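Local coordinates for protein dihydroorotase (Campylobacter jejuni subsp. jejuni, PDB 3PNU) that probably catalyses the reversible cyclization of carbamoyl aspartate to dihydroorotate in de novo pyrimidine synthesis, using two zinc ions per subunit, at residues N29-D39 against D53-L63; H155-E166 against F231-Y239. All coordinates share one frame; numbering follows the deposited sequence.

Contact 1 (N29-D39 against D53-L63). With ZN (zinc ion), chain D.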
loop_
_atom_site.group_PDB
_atom_site.type_symbol
_atom_site.label_atom_id
_atom_site.label_comp_id
_atom_site.label_asym_id
_atom_site.label_seq_id
_atom_site.Cartn_x
_atom_site.Cartn_y
_atom_site.Cartn_z
ATOM N N ASN A 29 8.959 30.747 17.679
ATOM C CA ASN A 29 7.718 30.871 16.917
ATOM C C ASN A 29 7.469 29.767 15.870
ATOM O O ASN A 29 7.281 30.054 14.691
ATOM C CB ASN A 29 7.659 32.256 16.237
ATOM C CG ASN A 29 7.531 33.417 17.239
ATOM O OD1 ASN A 29 6.916 33.282 18.295
ATOM N ND2 ASN A 29 8.099 34.567 16.886
ATOM N N PRO A 30 7.478 28.503 16.298
ATOM C CA PRO A 30 7.211 27.415 15.364
ATOM C C PRO A 30 5.831 27.522 14.747
ATOM O O PRO A 30 4.843 27.834 15.421
ATOM C CB PRO A 30 7.282 26.154 16.237
ATOM C CG PRO A 30 7.144 26.637 17.641
ATOM C CD PRO A 30 7.724 28.011 17.661
ATOM N N LEU A 31 5.771 27.255 13.458
ATOM C CA LEU A 31 4.523 27.308 12.752
ATOM C C LEU A 31 4.211 25.960 12.138
ATOM O O LEU A 31 5.092 25.315 11.590
ATOM C CB LEU A 31 4.632 28.376 11.673
ATOM C CG LEU A 31 4.762 29.794 12.235
ATOM C CD1 LEU A 31 5.275 30.801 11.191
ATOM C CD2 LEU A 31 3.426 30.228 12.804
ATOM N N ASP A 32 2.962 25.522 12.264
ATOM C CA ASP A 32 2.522 24.299 11.607
ATOM C C ASP A 32 1.633 24.781 10.487
ATOM O O ASP A 32 0.479 25.155 10.723
ATOM C CB ASP A 32 1.774 23.336 12.538
ATOM C CG ASP A 32 1.312 22.046 11.795
ATOM O OD1 ASP A 32 1.373 22.016 10.544
ATOM O OD2 ASP A 32 0.892 21.069 12.448
ATOM N N MET A 33 2.160 24.779 9.260
ATOM C CA MET A 33 1.398 25.317 8.104
ATOM C C MET A 33 0.388 24.381 7.434
ATOM O O MET A 33 -0.139 24.705 6.363
ATOM C CB MET A 33 2.359 25.901 7.071
ATOM C CG MET A 33 3.307 26.962 7.673
ATOM S SD MET A 33 2.454 28.376 8.430
ATOM C CE MET A 33 1.786 29.234 7.007
ATOM N N HIS A 34 0.090 23.246 8.063
ATOM C CA HIS A 34 -0.911 22.324 7.518
ATOM C C HIS A 34 -1.434 21.434 8.645
ATOM O O HIS A 34 -0.809 20.442 8.967
ATOM C CB HIS A 34 -0.293 21.461 6.395
ATOM C CG HIS A 34 -1.292 20.646 5.639
ATOM N ND1 HIS A 34 -1.520 20.813 4.289
ATOM C CD2 HIS A 34 -2.144 19.670 6.046
ATOM C CE1 HIS A 34 -2.454 19.962 3.895
ATOM N NE2 HIS A 34 -2.853 19.260 4.942
ATOM N N LEU A 35 -2.589 21.765 9.210
ATOM C CA LEU A 35 -3.104 21.025 10.355
ATOM C C LEU A 35 -4.595 20.768 10.321
ATOM O O LEU A 35 -5.365 21.633 9.945
ATOM C CB LEU A 35 -2.795 21.830 11.637
ATOM C CG LEU A 35 -3.120 21.251 13.034
ATOM C CD1 LEU A 35 -2.454 19.890 13.239
ATOM C CD2 LEU A 35 -2.679 22.231 14.155
ATOM N N HIS A 36 -4.989 19.565 10.739
ATOM C CA HIS A 36 -6.416 19.184 10.850
ATOM C C HIS A 36 -6.793 19.070 12.324
ATOM O O HIS A 36 -6.206 18.274 13.054
ATOM C CB HIS A 36 -6.681 17.852 10.148
ATOM C CG HIS A 36 -6.509 17.919 8.672
ATOM N ND1 HIS A 36 -7.507 18.366 7.826
ATOM C CD2 HIS A 36 -5.455 17.618 7.889
ATOM C CE1 HIS A 36 -7.063 18.335 6.583
ATOM N NE2 HIS A 36 -5.823 17.884 6.596
ATOM N N LEU A 37 -7.759 19.876 12.755
ATOM C CA LEU A 37 -8.217 19.889 14.157
ATOM C C LEU A 37 -9.629 19.320 14.332
ATOM O O LEU A 37 -10.161 19.274 15.446
ATOM C CB LEU A 37 -8.216 21.324 14.698
ATOM C CG LEU A 37 -6.881 22.014 14.939
ATOM C CD1 LEU A 37 -7.119 23.460 15.427
ATOM C CD2 LEU A 37 -6.056 21.221 15.930
ATOM N N ARG A 38 -10.244 18.912 13.228
ATOM C CA ARG A 38 -11.582 18.330 13.264
ATOM C C ARG A 38 -12.594 19.288 13.911
ATOM O O ARG A 38 -12.597 20.485 13.599
ATOM C CB ARG A 38 -11.552 16.979 13.985
ATOM C CG ARG A 38 -10.557 15.983 13.412
ATOM C CD ARG A 38 -10.743 15.775 11.894
ATOM N NE ARG A 38 -9.815 14.761 11.407
ATOM C CZ ARG A 38 -9.549 14.530 10.126
ATOM N NH1 ARG A 38 -10.122 15.258 9.177
ATOM N NH2 ARG A 38 -8.687 13.575 9.798
ATOM N N ASP A 39 -13.456 18.787 14.799
ATOM C CA ASP A 39 -14.446 19.664 15.411
ATOM C C ASP A 39 -15.088 19.042 16.639
ATOM O O ASP A 39 -14.757 17.929 17.034
ATOM C CB ASP A 39 -15.541 19.978 14.385
ATOM C CG ASP A 39 -16.220 21.298 14.652
ATOM O OD1 ASP A 39 -15.879 21.922 15.674
ATOM O OD2 ASP A 39 -17.065 21.728 13.828
ATOM N N ASP A 53 2.636 23.413 21.488
ATOM C CA ASP A 53 3.975 23.437 20.857
ATOM C C ASP A 53 4.135 24.455 19.726
ATOM O O ASP A 53 5.242 24.730 19.306
ATOM C CB ASP A 53 4.359 22.023 20.348
ATOM C CG ASP A 53 4.432 20.962 21.484
ATOM O OD1 ASP A 53 4.092 21.300 22.642
ATOM O OD2 ASP A 53 4.825 19.794 21.218
ATOM N N PHE A 54 3.035 25.011 19.235
ATOM C CA PHE A 54 3.100 25.980 18.130
ATOM C C PHE A 54 2.466 27.316 18.476
ATOM O O PHE A 54 1.542 27.376 19.268
ATOM C CB PHE A 54 2.460 25.373 16.856
ATOM C CG PHE A 54 3.247 24.226 16.288
ATOM C CD1 PHE A 54 4.203 24.443 15.313
ATOM C CD2 PHE A 54 3.068 22.938 16.764
ATOM C CE1 PHE A 54 4.964 23.387 14.804
ATOM C CE2 PHE A 54 3.819 21.875 16.257
ATOM C CZ PHE A 54 4.765 22.101 15.279
ATOM N N CYS A 55 2.984 28.391 17.891
ATOM C CA CYS A 55 2.412 29.720 18.130
ATOM C C CYS A 55 1.252 29.980 17.181
ATOM O O CYS A 55 0.414 30.857 17.443
ATOM C CB CYS A 55 3.461 30.827 17.998
ATOM S SG CYS A 55 4.139 31.061 16.369
ATOM N N ALA A 56 1.204 29.210 16.087
ATOM C CA ALA A 56 0.142 29.333 15.080
ATOM C C ALA A 56 0.117 28.121 14.129
ATOM O O ALA A 56 1.106 27.403 13.988
ATOM C CB ALA A 56 0.315 30.649 14.265
ATOM N N ALA A 57 -1.017 27.910 13.471
ATOM C CA ALA A 57 -1.143 26.791 12.537
ATOM C C ALA A 57 -2.197 27.066 11.495
ATOM O O ALA A 57 -3.224 27.668 11.804
ATOM C CB ALA A 57 -1.476 25.526 13.288
ATOM N N VAL A 58 -1.933 26.669 10.247
ATOM C CA VAL A 58 -2.938 26.804 9.204
ATOM C C VAL A 58 -3.937 25.685 9.498
ATOM O O VAL A 58 -3.545 24.517 9.592
ATOM C CB VAL A 58 -2.375 26.655 7.781
ATOM C CG1 VAL A 58 -3.505 26.759 6.779
ATOM C CG2 VAL A 58 -1.314 27.710 7.492
ATOM N N ILE A 59 -5.211 26.053 9.662
ATOM C CA ILE A 59 -6.286 25.116 10.003
ATOM C C ILE A 59 -7.046 24.764 8.739
ATOM O O ILE A 59 -7.679 25.641 8.115
ATOM C CB ILE A 59 -7.267 25.747 11.022
ATOM C CG1 ILE A 59 -6.491 26.409 12.176
ATOM C CG2 ILE A 59 -8.305 24.704 11.537
ATOM C CD1 ILE A 59 -5.524 25.497 12.873
ATOM N N MET A 60 -6.980 23.498 8.331
ATOM C CA MET A 60 -7.655 23.097 7.090
ATOM C C MET A 60 -9.164 23.039 7.298
ATOM O O MET A 60 -9.623 22.723 8.399
ATOM C CB MET A 60 -7.070 21.809 6.528
ATOM C CG MET A 60 -5.577 21.951 6.158
ATOM S SD MET A 60 -5.330 23.287 4.960
ATOM C CE MET A 60 -3.552 23.250 4.745
ATOM N N PRO A 61 -9.935 23.355 6.247
ATOM C CA PRO A 61 -11.362 23.472 6.356
ATOM C C PRO A 61 -12.166 22.252 5.929
ATOM O O PRO A 61 -13.371 22.392 5.666
ATOM C CB PRO A 61 -11.649 24.591 5.353
ATOM C CG PRO A 61 -10.668 24.313 4.228
ATOM C CD PRO A 61 -9.516 23.539 4.845
ATOM N N ASN A 62 -11.537 21.081 5.848
ATOM C CA ASN A 62 -12.254 19.882 5.384
ATOM C C ASN A 62 -13.173 19.299 6.456
ATOM O O ASN A 62 -12.975 18.183 6.937
ATOM C CB ASN A 62 -11.276 18.822 4.829
ATOM C CG ASN A 62 -10.329 18.302 5.873
ATOM O OD1 ASN A 62 -9.959 19.019 6.790
ATOM N ND2 ASN A 62 -9.921 17.040 5.738
ATOM N N LEU A 63 -14.169 20.092 6.839
ATOM C CA LEU A 63 -15.168 19.679 7.814
ATOM C C LEU A 63 -16.410 19.225 7.062
ATOM O O LEU A 63 -16.519 19.420 5.847
ATOM C CB LEU A 63 -15.547 20.843 8.748
ATOM C CG LEU A 63 -14.479 21.406 9.675
ATOM C CD1 LEU A 63 -15.052 22.590 10.435
ATOM C CD2 LEU A 63 -13.963 20.335 10.631
HETATM ZN ZN ZN D . -4.376 17.798 4.913
HETATM O O HOH W 1 -9.282 21.588 10.544
HETATM O O HOH W 2 -7.953 15.032 6.624
HETATM O O HOH W 3 -9.877 18.998 10.017
HETATM O O HOH W 4 -11.850 17.522 8.958
HETATM O O HOH W 5 -3.696 15.966 3.504
#

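Contact 2 (H155-E166 against F231-Y239). With ZN (zinc ion), chain C.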
loop_
_atom_site.group_PDB
_atom_site.type_symbol
_atom_site.label_atom_id
_atom_site.label_comp_id
_atom_site.label_asym_id
_atom_site.label_seq_id
_atom_site.Cartn_x
_atom_site.Cartn_y
_atom_site.Cartn_z
ATOM N N HIS A 155 -4.202 20.441 -2.420
ATOM C CA HIS A 155 -3.892 19.033 -2.175
ATOM C C HIS A 155 -3.663 18.519 -3.601
ATOM O O HIS A 155 -4.612 18.255 -4.336
ATOM C CB HIS A 155 -5.062 18.320 -1.497
ATOM C CG HIS A 155 -4.816 16.860 -1.266
ATOM N ND1 HIS A 155 -4.688 16.311 -0.009
ATOM C CD2 HIS A 155 -4.617 15.844 -2.139
ATOM C CE1 HIS A 155 -4.457 15.015 -0.114
ATOM N NE2 HIS A 155 -4.402 14.706 -1.396
ATOM N N GLY A 156 -2.403 18.415 -4.006
ATOM C CA GLY A 156 -2.043 18.052 -5.392
ATOM C C GLY A 156 -2.004 16.580 -5.796
ATOM O O GLY A 156 -0.948 15.974 -5.870
ATOM N N GLU A 157 -3.167 16.021 -6.094
ATOM C CA GLU A 157 -3.274 14.632 -6.533
ATOM C C GLU A 157 -4.406 14.473 -7.503
ATOM O O GLU A 157 -5.478 15.048 -7.298
ATOM C CB GLU A 157 -3.560 13.680 -5.373
ATOM C CG GLU A 157 -2.396 13.370 -4.502
ATOM C CD GLU A 157 -2.684 12.232 -3.530
ATOM O OE1 GLU A 157 -3.660 12.306 -2.744
ATOM O OE2 GLU A 157 -1.913 11.270 -3.549
ATOM N N THR A 158 -4.150 13.697 -8.558
ATOM C CA THR A 158 -5.168 13.351 -9.542
ATOM C C THR A 158 -5.792 12.046 -9.040
ATOM O O THR A 158 -5.498 11.613 -7.912
ATOM C CB THR A 158 -4.572 13.095 -10.925
ATOM O OG1 THR A 158 -3.687 11.982 -10.844
ATOM C CG2 THR A 158 -3.822 14.326 -11.458
ATOM N N ASN A 159 -6.631 11.429 -9.876
ATOM C CA ASN A 159 -7.307 10.159 -9.585
ATOM C C ASN A 159 -6.712 8.983 -10.361
ATOM O O ASN A 159 -7.317 7.929 -10.476
ATOM C CB ASN A 159 -8.795 10.286 -9.903
ATOM C CG ASN A 159 -9.501 11.230 -8.955
ATOM O OD1 ASN A 159 -9.250 11.208 -7.751
ATOM N ND2 ASN A 159 -10.394 12.056 -9.488
ATOM N N ASP A 160 -5.509 9.172 -10.870
ATOM C CA ASP A 160 -4.787 8.144 -11.583
ATOM C C ASP A 160 -4.277 7.067 -10.598
ATOM O O ASP A 160 -4.614 7.084 -9.412
ATOM C CB ASP A 160 -3.608 8.816 -12.273
ATOM C CG ASP A 160 -4.045 9.853 -13.276
ATOM O OD1 ASP A 160 -5.076 9.601 -13.921
ATOM O OD2 ASP A 160 -3.364 10.895 -13.434
ATOM N N PHE A 161 -3.457 6.146 -11.092
ATOM C CA PHE A 161 -2.849 5.123 -10.271
ATOM C C PHE A 161 -2.196 5.784 -9.056
ATOM O O PHE A 161 -1.442 6.746 -9.194
ATOM C CB PHE A 161 -1.818 4.355 -11.093
ATOM C CG PHE A 161 -1.172 3.225 -10.356
ATOM C CD1 PHE A 161 -1.888 2.079 -10.064
ATOM C CD2 PHE A 161 0.156 3.292 -9.979
ATOM C CE1 PHE A 161 -1.299 1.021 -9.382
ATOM C CE2 PHE A 161 0.750 2.236 -9.315
ATOM C CZ PHE A 161 0.020 1.101 -9.015
ATOM N N VAL A 162 -2.472 5.223 -7.883
ATOM C CA VAL A 162 -2.064 5.769 -6.597
ATOM C C VAL A 162 -0.632 6.264 -6.451
ATOM O O VAL A 162 -0.419 7.323 -5.886
ATOM C CB VAL A 162 -2.427 4.788 -5.423
ATOM C CG1 VAL A 162 -1.570 3.544 -5.462
ATOM C CG2 VAL A 162 -2.320 5.518 -4.056
ATOM N N MET A 163 0.344 5.547 -6.988
ATOM C CA MET A 163 1.712 5.986 -6.870
ATOM C C MET A 163 2.043 7.164 -7.785
ATOM O O MET A 163 3.097 7.815 -7.584
ATOM C CB MET A 163 2.661 4.843 -7.198
ATOM C CG MET A 163 2.472 3.624 -6.324
ATOM S SD MET A 163 2.602 4.011 -4.556
ATOM C CE MET A 163 4.292 4.572 -4.529
ATOM N N ASP A 164 1.173 7.452 -8.767
ATOM C CA ASP A 164 1.419 8.542 -9.726
ATOM C C ASP A 164 0.517 9.770 -9.542
ATOM O O ASP A 164 0.606 10.732 -10.294
ATOM C CB ASP A 164 1.147 8.047 -11.151
ATOM C CG ASP A 164 2.013 6.867 -11.565
ATOM O OD1 ASP A 164 3.086 6.619 -10.983
ATOM O OD2 ASP A 164 1.611 6.202 -12.533
ATOM N N ARG A 165 -0.350 9.750 -8.555
ATOM C CA ARG A 165 -1.288 10.841 -8.396
ATOM C C ARG A 165 -0.652 12.197 -8.251
ATOM O O ARG A 165 -1.151 13.166 -8.837
ATOM C CB ARG A 165 -2.222 10.587 -7.227
ATOM C CG ARG A 165 -3.141 9.453 -7.476
ATOM C CD ARG A 165 -3.977 9.143 -6.278
ATOM N NE ARG A 165 -4.888 8.066 -6.604
ATOM C CZ ARG A 165 -5.627 7.410 -5.724
ATOM N NH1 ARG A 165 -5.570 7.721 -4.434
ATOM N NH2 ARG A 165 -6.422 6.425 -6.143
ATOM N N GLU A 166 0.443 12.277 -7.496
ATOM C CA GLU A 166 1.095 13.567 -7.291
ATOM C C GLU A 166 1.933 13.986 -8.505
ATOM O O GLU A 166 1.824 15.135 -8.965
ATOM C CB GLU A 166 1.931 13.601 -6.017
ATOM C CG GLU A 166 2.662 14.915 -5.838
ATOM C CD GLU A 166 3.427 15.004 -4.531
ATOM O OE1 GLU A 166 4.564 15.519 -4.567
ATOM O OE2 GLU A 166 2.906 14.554 -3.481
ATOM N N PHE A 231 -0.242 4.894 6.996
ATOM C CA PHE A 231 -1.001 5.083 5.783
ATOM C C PHE A 231 -1.656 6.463 5.759
ATOM O O PHE A 231 -2.443 6.820 6.660
ATOM C CB PHE A 231 -2.050 3.969 5.639
ATOM C CG PHE A 231 -3.043 4.194 4.521
ATOM C CD1 PHE A 231 -2.621 4.237 3.200
ATOM C CD2 PHE A 231 -4.412 4.323 4.796
ATOM C CE1 PHE A 231 -3.524 4.430 2.169
ATOM C CE2 PHE A 231 -5.324 4.512 3.785
ATOM C CZ PHE A 231 -4.885 4.567 2.451
ATOM N N CYS A 232 -1.324 7.231 4.720
ATOM C CA CYS A 232 -1.871 8.563 4.524
ATOM C C CYS A 232 -1.905 8.915 3.036
ATOM O O CYS A 232 -1.419 8.156 2.187
ATOM C CB CYS A 232 -0.998 9.594 5.235
ATOM S SG CYS A 232 0.667 9.720 4.531
ATOM N N LYS A 233 -2.480 10.079 2.755
ATOM C CA LYS A 233 -2.550 10.626 1.430
ATOM C C LYS A 233 -1.815 11.970 1.475
ATOM O O LYS A 233 -2.078 12.789 2.356
ATOM C CB LYS A 233 -4.013 10.796 1.012
ATOM C CG LYS A 233 -4.748 9.446 0.921
ATOM C CD LYS A 233 -6.196 9.601 0.486
ATOM C CE LYS A 233 -6.980 8.244 0.494
ATOM N NZ LYS A 233 -6.581 7.326 -0.596
ATOM N N PRO A 234 -0.860 12.194 0.560
ATOM C CA PRO A 234 -0.394 11.299 -0.488
ATOM C C PRO A 234 0.460 10.202 0.097
ATOM O O PRO A 234 1.225 10.423 1.030
ATOM C CB PRO A 234 0.445 12.213 -1.383
ATOM C CG PRO A 234 0.043 13.611 -0.991
ATOM C CD PRO A 234 -0.240 13.522 0.438
ATOM N N ILE A 235 0.317 9.016 -0.460
ATOM C CA ILE A 235 1.035 7.847 -0.015
ATOM C C ILE A 235 2.544 8.077 0.014
ATOM O O ILE A 235 3.088 8.798 -0.822
ATOM C CB ILE A 235 0.706 6.652 -0.973
ATOM C CG1 ILE A 235 1.193 5.340 -0.387
ATOM C CG2 ILE A 235 1.256 6.884 -2.414
ATOM C CD1 ILE A 235 0.481 4.981 0.896
ATOM N N ALA A 236 3.224 7.477 0.978
ATOM C CA ALA A 236 4.680 7.565 1.023
ATOM C C ALA A 236 5.185 6.866 -0.247
ATOM O O ALA A 236 4.653 5.833 -0.650
ATOM C CB ALA A 236 5.236 6.905 2.255
ATOM N N LYS A 237 6.228 7.401 -0.857
ATOM C CA LYS A 237 6.703 6.867 -2.135
ATOM C C LYS A 237 8.094 6.229 -2.095
ATOM O O LYS A 237 8.362 5.417 -1.215
ATOM C CB LYS A 237 6.539 7.965 -3.212
ATOM C CG LYS A 237 5.029 8.344 -3.361
ATOM C CD LYS A 237 4.744 9.440 -4.277
ATOM C CE LYS A 237 3.256 9.718 -4.342
ATOM N NZ LYS A 237 2.680 10.171 -3.073
ATOM N N ARG A 238 8.969 6.578 -3.035
ATOM C CA ARG A 238 10.263 5.942 -3.138
ATOM C C ARG A 238 11.391 6.581 -2.362
ATOM O O ARG A 238 11.295 7.723 -1.888
ATOM C CB ARG A 238 10.675 5.876 -4.616
ATOM C CG ARG A 238 9.785 4.988 -5.451
ATOM C CD ARG A 238 10.152 5.025 -6.923
ATOM N NE ARG A 238 9.361 4.030 -7.643
ATOM C CZ ARG A 238 9.742 2.779 -7.882
ATOM N NH1 ARG A 238 10.937 2.340 -7.485
ATOM N NH2 ARG A 238 8.922 1.955 -8.533
ATOM N N TYR A 239 12.474 5.830 -2.242
ATOM C CA TYR A 239 13.647 6.283 -1.532
ATOM C C TYR A 239 14.189 7.612 -2.069
ATOM O O TYR A 239 14.536 8.491 -1.294
ATOM C CB TYR A 239 14.716 5.189 -1.567
ATOM C CG TYR A 239 14.321 3.921 -0.822
ATOM C CD1 TYR A 239 14.564 3.798 0.536
ATOM C CD2 TYR A 239 13.711 2.850 -1.479
ATOM C CE1 TYR A 239 14.214 2.652 1.232
ATOM C CE2 TYR A 239 13.351 1.694 -0.784
ATOM C CZ TYR A 239 13.612 1.612 0.572
ATOM O OH TYR A 239 13.281 0.485 1.285
HETATM ZN ZN ZN C . -4.030 17.031 1.818
HETATM O O HOH W 6 0.167 10.177 -4.695
HETATM O O HOH W 7 -1.827 8.598 -2.210
HETATM O O HOH W 5 -3.696 15.966 3.504
#

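Contact 1 (N29-D39 against D53-L63)
M33 CE lies 3.5 Å from V58 CG2; bends at chi2 and chi3 fold the methionine chain back over this valine branch. The two faces of the strand pair carry different side chains. L31 and A56 share one, where L31 CD2 meets the methyl of A56; D32, L35, A57 and I59 share the other, where L35 CD2 meets the methyl of A57. Beyond the strand end, L37 CD1 reaches I59 CD1 at 3.6 Å. F54 turns one ring face to D32, whose CB stands 4.0 Å from the ring centroid and 15° off its normal.

The backbones run parallel. D32 N donates to A56 O, V58 N to D32 O, L35 N to V58 O and M60 N to L35 O. Between the D32/A57 and L35/I59 pairs the register slips by one residue, a beta bulge, and there D32 OD1 accepts H34 N at 3.1 Å in an Asx turn, while S260 OG hydrogen-bonds D32 OD2.

Past the bulge, M60 makes CH-pi contacts with both metal-binding histidines: CE sits over a face of the H34 ring, 3.5 Å from its centroid, and CG over a face of H36. H36 NE2 reaches zinc at 2.2 Å, as H34 NE2 does at 2.1 Å. At the ring edge H36 ND1 makes a weak, bent bond to N62 OD1 (2.7 Å, 123° at the hydrogen), with the amide plane 60° from the ring. N62 ND2 is held by T124 O, and E188 takes H34 ND1.

The strands 31-35 and 56-59 with the intervening helix 40-51 form a right-handed beta-alpha-beta unit of the TIM barrel. Helix 299-314 packs on L31, M33 and F54, helix 70-84 on L37 and I59, and L35 touches helix 40-51.

Contact 2 (H155-E166 against F231-Y239)
Torsions bring E157 to P234: with chi1 at -76° its CG lies anti to the carbonyl carbon, and the chain is extended beyond CG, placing E157 OE2 3.3 Å from P234 CB. The proline follows a cis peptide bond and has E166 OE2 near its CG as well, so two carboxylates meet one aliphatic ring. In H155, CG is anti to the backbone N, and the ring turns ND1 to the zinc at 2.1 Å and NE2 to E157. The bond from H155 NE2 to E157 OE1 is 2.9 Å long with 166° at the hydrogen; it lies in the imidazole plane but reaches the anti side of the carboxylate, 33° out of its plane. E157 is thus a second-shell residue that fixes the rotation of a zinc ligand.

Its other oxygen, OE2, accepts from two waters. Water 6, 2.6 Å from E157 OE2, also donates to V162 O and accepts from K237 NZ; water 7 accepts the N-H of I235 while donating to OE2. Water therefore joins the two loops where direct polar bonds between them are lacking. K237 NZ also donates to I235 O at 2.7 Å and to T191, which binds E166 OE2 too. Apolar contacts add to this: M163 SD touches I235 CG2 at 3.8 Å, and M163 and K237 run antiparallel alongside one another, M163 CE near K237 CG. R165 and K233 bring like charges together, but R165 NH1 and K233 NZ bond G223 O and G224 O respectively, both of the second subunit.

The loop 155-166 follows strand 152-154 and precedes helix 170-179, whereas 231-239 lies in the connection after helix 218-223 and runs into helix 239-250, with R238 as N-cap. Helix 218-223 packs on M163 and I235, and D164 OD2 forms a salt bridge with R238 NH1 of the second subunit, as R238 NH1 does with D164 OD2 there.

How the contacts relate
Contact 1 and contact 2 serve the two metals of one site. Segment 29-39 supplies H34 and H36 to the first zinc, completed by D261 and carboxylated K116, and M60 of 53-63 packs against both rings; segment 155-166 supplies H155 to the second, completed by H189 and the same K116. A shared water lies between them, 2.4 Å from the zinc of contact 1 and 2.0 Å from the zinc of contact 2. The contact centres are about 22 Å apart, yet their nearest atoms come within about 6 Å without touching. Contact 1 is centred about 7 Å from the centre of the chain, contact 2 about 16 Å, extending outward to the second subunit.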